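Local coordinates for protein CDP-glucose-4,6-dehydratase (Yersinia pseudotuberculosis, PDB 1RKX) that catalyses the NAD-dependent conversion of CDP-D-glucose to CDP-4-dehydro-6-deoxy-D-glucose, as a member of the short-chain dehydrogenase/reductase family, at residues 74-78 with 79-83. Sequence-based numbering, arbitrary orientation.
Sequences ESIRE and FQPEI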
ATOM      1  N   GLU C  74      15.284  38.660   6.898  1.00 27.85           N
ATOM      2  CA  GLU C  74      15.199  40.110   6.759  1.00 32.14           C
ATOM      3  C   GLU C  74      14.516  40.521   5.460  1.00 30.77           C
ATOM      4  O   GLU C  74      13.684  41.428   5.455  1.00 28.16           O
ATOM      5  CB  GLU C  74      16.595  40.737   6.816  1.00 39.96           C
ATOM      6  CG  GLU C  74      17.258  40.655   8.177  1.00 53.46           C
ATOM      7  CD  GLU C  74      16.429  41.305   9.267  1.00 60.55           C
ATOM      8  OE1 GLU C  74      16.059  42.489   9.113  1.00 64.28           O
ATOM      9  OE2 GLU C  74      16.147  40.631  10.280  1.00 64.03           O
ATOM     10  N   SER C  75      14.874  39.857   4.365  1.00 26.89           N
ATOM     11  CA  SER C  75      14.289  40.163   3.064  1.00 27.39           C
ATOM     12  C   SER C  75      12.774  39.977   3.107  1.00 27.73           C
ATOM     13  O   SER C  75      12.022  40.748   2.502  1.00 30.24           O
ATOM     14  CB  SER C  75      14.895  39.260   1.985  1.00 27.68           C
ATOM     15  OG  SER C  75      14.349  39.545   0.706  1.00 25.77           O
ATOM     16  N   ILE C  76      12.329  38.957   3.829  1.00 26.76           N
ATOM     17  CA  ILE C  76      10.908  38.674   3.952  1.00 25.94           C
ATOM     18  C   ILE C  76      10.225  39.629   4.935  1.00 26.81           C
ATOM     19  O   ILE C  76       9.155  40.170   4.643  1.00 25.61           O
ATOM     20  CB  ILE C  76      10.680  37.211   4.401  1.00 24.60           C
ATOM     21  CG1 ILE C  76      11.166  36.259   3.298  1.00 25.18           C
ATOM     22  CG2 ILE C  76       9.203  36.981   4.709  1.00 23.22           C
ATOM     23  CD1 ILE C  76      11.151  34.784   3.675  1.00 23.15           C
ATOM     24  N   ARG C  77      10.843  39.836   6.094  1.00 28.59           N
ATOM     25  CA  ARG C  77      10.285  40.731   7.110  1.00 32.58           C
ATOM     26  C   ARG C  77      10.135  42.150   6.577  1.00 31.95           C
ATOM     27  O   ARG C  77       9.163  42.837   6.877  1.00 32.03           O
ATOM     28  CB  ARG C  77      11.186  40.765   8.344  1.00 35.75           C
ATOM     29  CG  ARG C  77      10.768  41.804   9.379  1.00 40.28           C
ATOM     30  CD  ARG C  77      11.810  41.908  10.470  1.00 44.11           C
ATOM     31  NE  ARG C  77      11.924  40.661  11.216  1.00 46.30           N
ATOM     32  CZ  ARG C  77      13.016  40.279  11.868  1.00 47.99           C
ATOM     33  NH1 ARG C  77      14.097  41.045  11.865  1.00 48.16           N
ATOM     34  NH2 ARG C  77      13.024  39.130  12.528  1.00 48.65           N
ATOM     35  N   GLU C  78      11.120  42.585   5.804  1.00 32.31           N
ATOM     36  CA  GLU C  78      11.108  43.915   5.208  1.00 37.64           C
ATOM     37  C   GLU C  78       9.926  44.070   4.254  1.00 33.42           C
ATOM     38  O   GLU C  78       9.289  45.121   4.205  1.00 32.81           O
ATOM     39  CB  GLU C  78      12.424  44.145   4.451  1.00 45.94           C
ATOM     40  CG  GLU C  78      12.560  45.487   3.730  1.00 58.86           C
ATOM     41  CD  GLU C  78      11.712  45.589   2.471  1.00 65.23           C
ATOM     42  OE1 GLU C  78      11.788  44.681   1.613  1.00 67.65           O
ATOM     43  OE2 GLU C  78      10.975  46.588   2.332  1.00 68.08           O
ATOM     44  N   PHE C  79       9.625  43.008   3.515  1.00 27.76           N
ATOM     45  CA  PHE C  79       8.551  43.024   2.532  1.00 26.26           C
ATOM     46  C   PHE C  79       7.131  42.757   3.046  1.00 25.62           C
ATOM     47  O   PHE C  79       6.168  43.287   2.487  1.00 26.34           O
ATOM     48  CB  PHE C  79       8.886  42.033   1.413  1.00 24.83           C
ATOM     49  CG  PHE C  79       7.934  42.080   0.251  1.00 24.94           C
ATOM     50  CD1 PHE C  79       7.809  43.234  -0.514  1.00 24.09           C
ATOM     51  CD2 PHE C  79       7.163  40.969  -0.080  1.00 24.82           C
ATOM     52  CE1 PHE C  79       6.929  43.283  -1.596  1.00 25.41           C
ATOM     53  CE2 PHE C  79       6.278  41.007  -1.161  1.00 25.77           C
ATOM     54  CZ  PHE C  79       6.163  42.167  -1.920  1.00 25.21           C
ATOM     55  N   GLN C  80       6.993  41.943   4.089  1.00 24.53           N
ATOM     56  CA  GLN C  80       5.676  41.616   4.644  1.00 25.00           C
ATOM     57  C   GLN C  80       4.745  41.027   3.577  1.00 25.13           C
ATOM     58  O   GLN C  80       3.658  41.550   3.324  1.00 25.29           O
ATOM     59  CB  GLN C  80       5.026  42.869   5.243  1.00 26.48           C
ATOM     60  CG  GLN C  80       5.816  43.509   6.379  1.00 28.61           C
ATOM     61  CD  GLN C  80       5.775  42.696   7.655  1.00 30.37           C
ATOM     62  OE1 GLN C  80       4.705  42.438   8.203  1.00 30.83           O
ATOM     63  NE2 GLN C  80       6.947  42.289   8.138  1.00 32.25           N
ATOM     64  N   PRO C  81       5.156  39.923   2.938  1.00 23.77           N
ATOM     65  CA  PRO C  81       4.314  39.311   1.904  1.00 23.70           C
ATOM     66  C   PRO C  81       3.078  38.612   2.466  1.00 21.41           C
ATOM     67  O   PRO C  81       3.071  38.174   3.614  1.00 22.57           O
ATOM     68  CB  PRO C  81       5.267  38.320   1.242  1.00 22.81           C
ATOM     69  CG  PRO C  81       6.055  37.827   2.422  1.00 23.20           C
ATOM     70  CD  PRO C  81       6.381  39.132   3.150  1.00 23.68           C
ATOM     71  N   GLU C  82       2.034  38.513   1.646  1.00 25.05           N
ATOM     72  CA  GLU C  82       0.803  37.833   2.040  1.00 26.17           C
ATOM     73  C   GLU C  82       0.821  36.479   1.340  1.00 24.09           C
ATOM     74  O   GLU C  82       0.153  35.536   1.759  1.00 23.24           O
ATOM     75  CB  GLU C  82      -0.429  38.582   1.543  1.00 28.57           C
ATOM     76  CG  GLU C  82      -0.490  40.052   1.852  1.00 33.07           C
ATOM     77  CD  GLU C  82      -1.625  40.709   1.091  1.00 34.67           C
ATOM     78  OE1 GLU C  82      -2.796  40.374   1.382  1.00 31.73           O
ATOM     79  OE2 GLU C  82      -1.339  41.536   0.193  1.00 32.81           O
ATOM     80  N   ILE C  83       1.577  36.412   0.253  1.00 22.09           N
ATOM     81  CA  ILE C  83       1.689  35.192  -0.533  1.00 21.99           C
ATOM     82  C   ILE C  83       3.148  34.928  -0.882  1.00 21.79           C
ATOM     83  O   ILE C  83       3.881  35.838  -1.285  1.00 21.55           O
ATOM     84  CB  ILE C  83       0.874  35.302  -1.841  1.00 23.58           C
ATOM     85  CG1 ILE C  83      -0.596  35.585  -1.519  1.00 25.77           C
ATOM     86  CG2 ILE C  83       0.987  34.001  -2.639  1.00 23.74           C
ATOM     87  CD1 ILE C  83      -1.456  35.861  -2.745  1.00 27.01           C
TER
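Q80 folds its side chain back onto the last turn of helix 69-79 and bonds the carbonyl of R77. NE2 of Q80 donates to O of R77 at 2.6 Å. The bond is almost straight, at 178°. It lies in the Q80 amide plane and meets a lone pair of the carbonyl. With chi1 at -60°, CG lies beside the backbone N, and a bend at chi2 (-72°) turns the amide back toward the helix.

Q80 is the first residue to leave the helical conformation, with positive phi. Its backbone N gives the last firm helical bond, from N of Q80 to O of I76 at 2.9 Å. N of F79 is shared between O of S75 at 3.4 Å and O of I76 at 3.1 Å, and both bonds are weak. O of I76 therefore takes one firm and one weak bond. CD of P81 lies 3.3 Å from O of I76. As proline has no N-H, P81 cannot extend the helical pattern. CD of P81 lies 3.9 Å from CG2 of I76, and the two side chains cross at about a right angle.

On the outer side, NH1 of R77 forms a salt bridge with OE2 of E74 at 2.6 Å, one turn back. The carboxylate of E78 pairs with K37, whose NZ also bonds O of S75. OG of S75 bonds E62. O of F79 accepts from NE of R11, and the same side chain makes a cation-pi contact with the F79 ring.

This is the helix-to-strand turn of a Rossmann-type fold, leading into strand 83-86 of the parallel sheet. S75, I76, F79 and P81 pack on F13 of strand 11-15, while I76, R77 and Q80 touch V121 of helix 100-121.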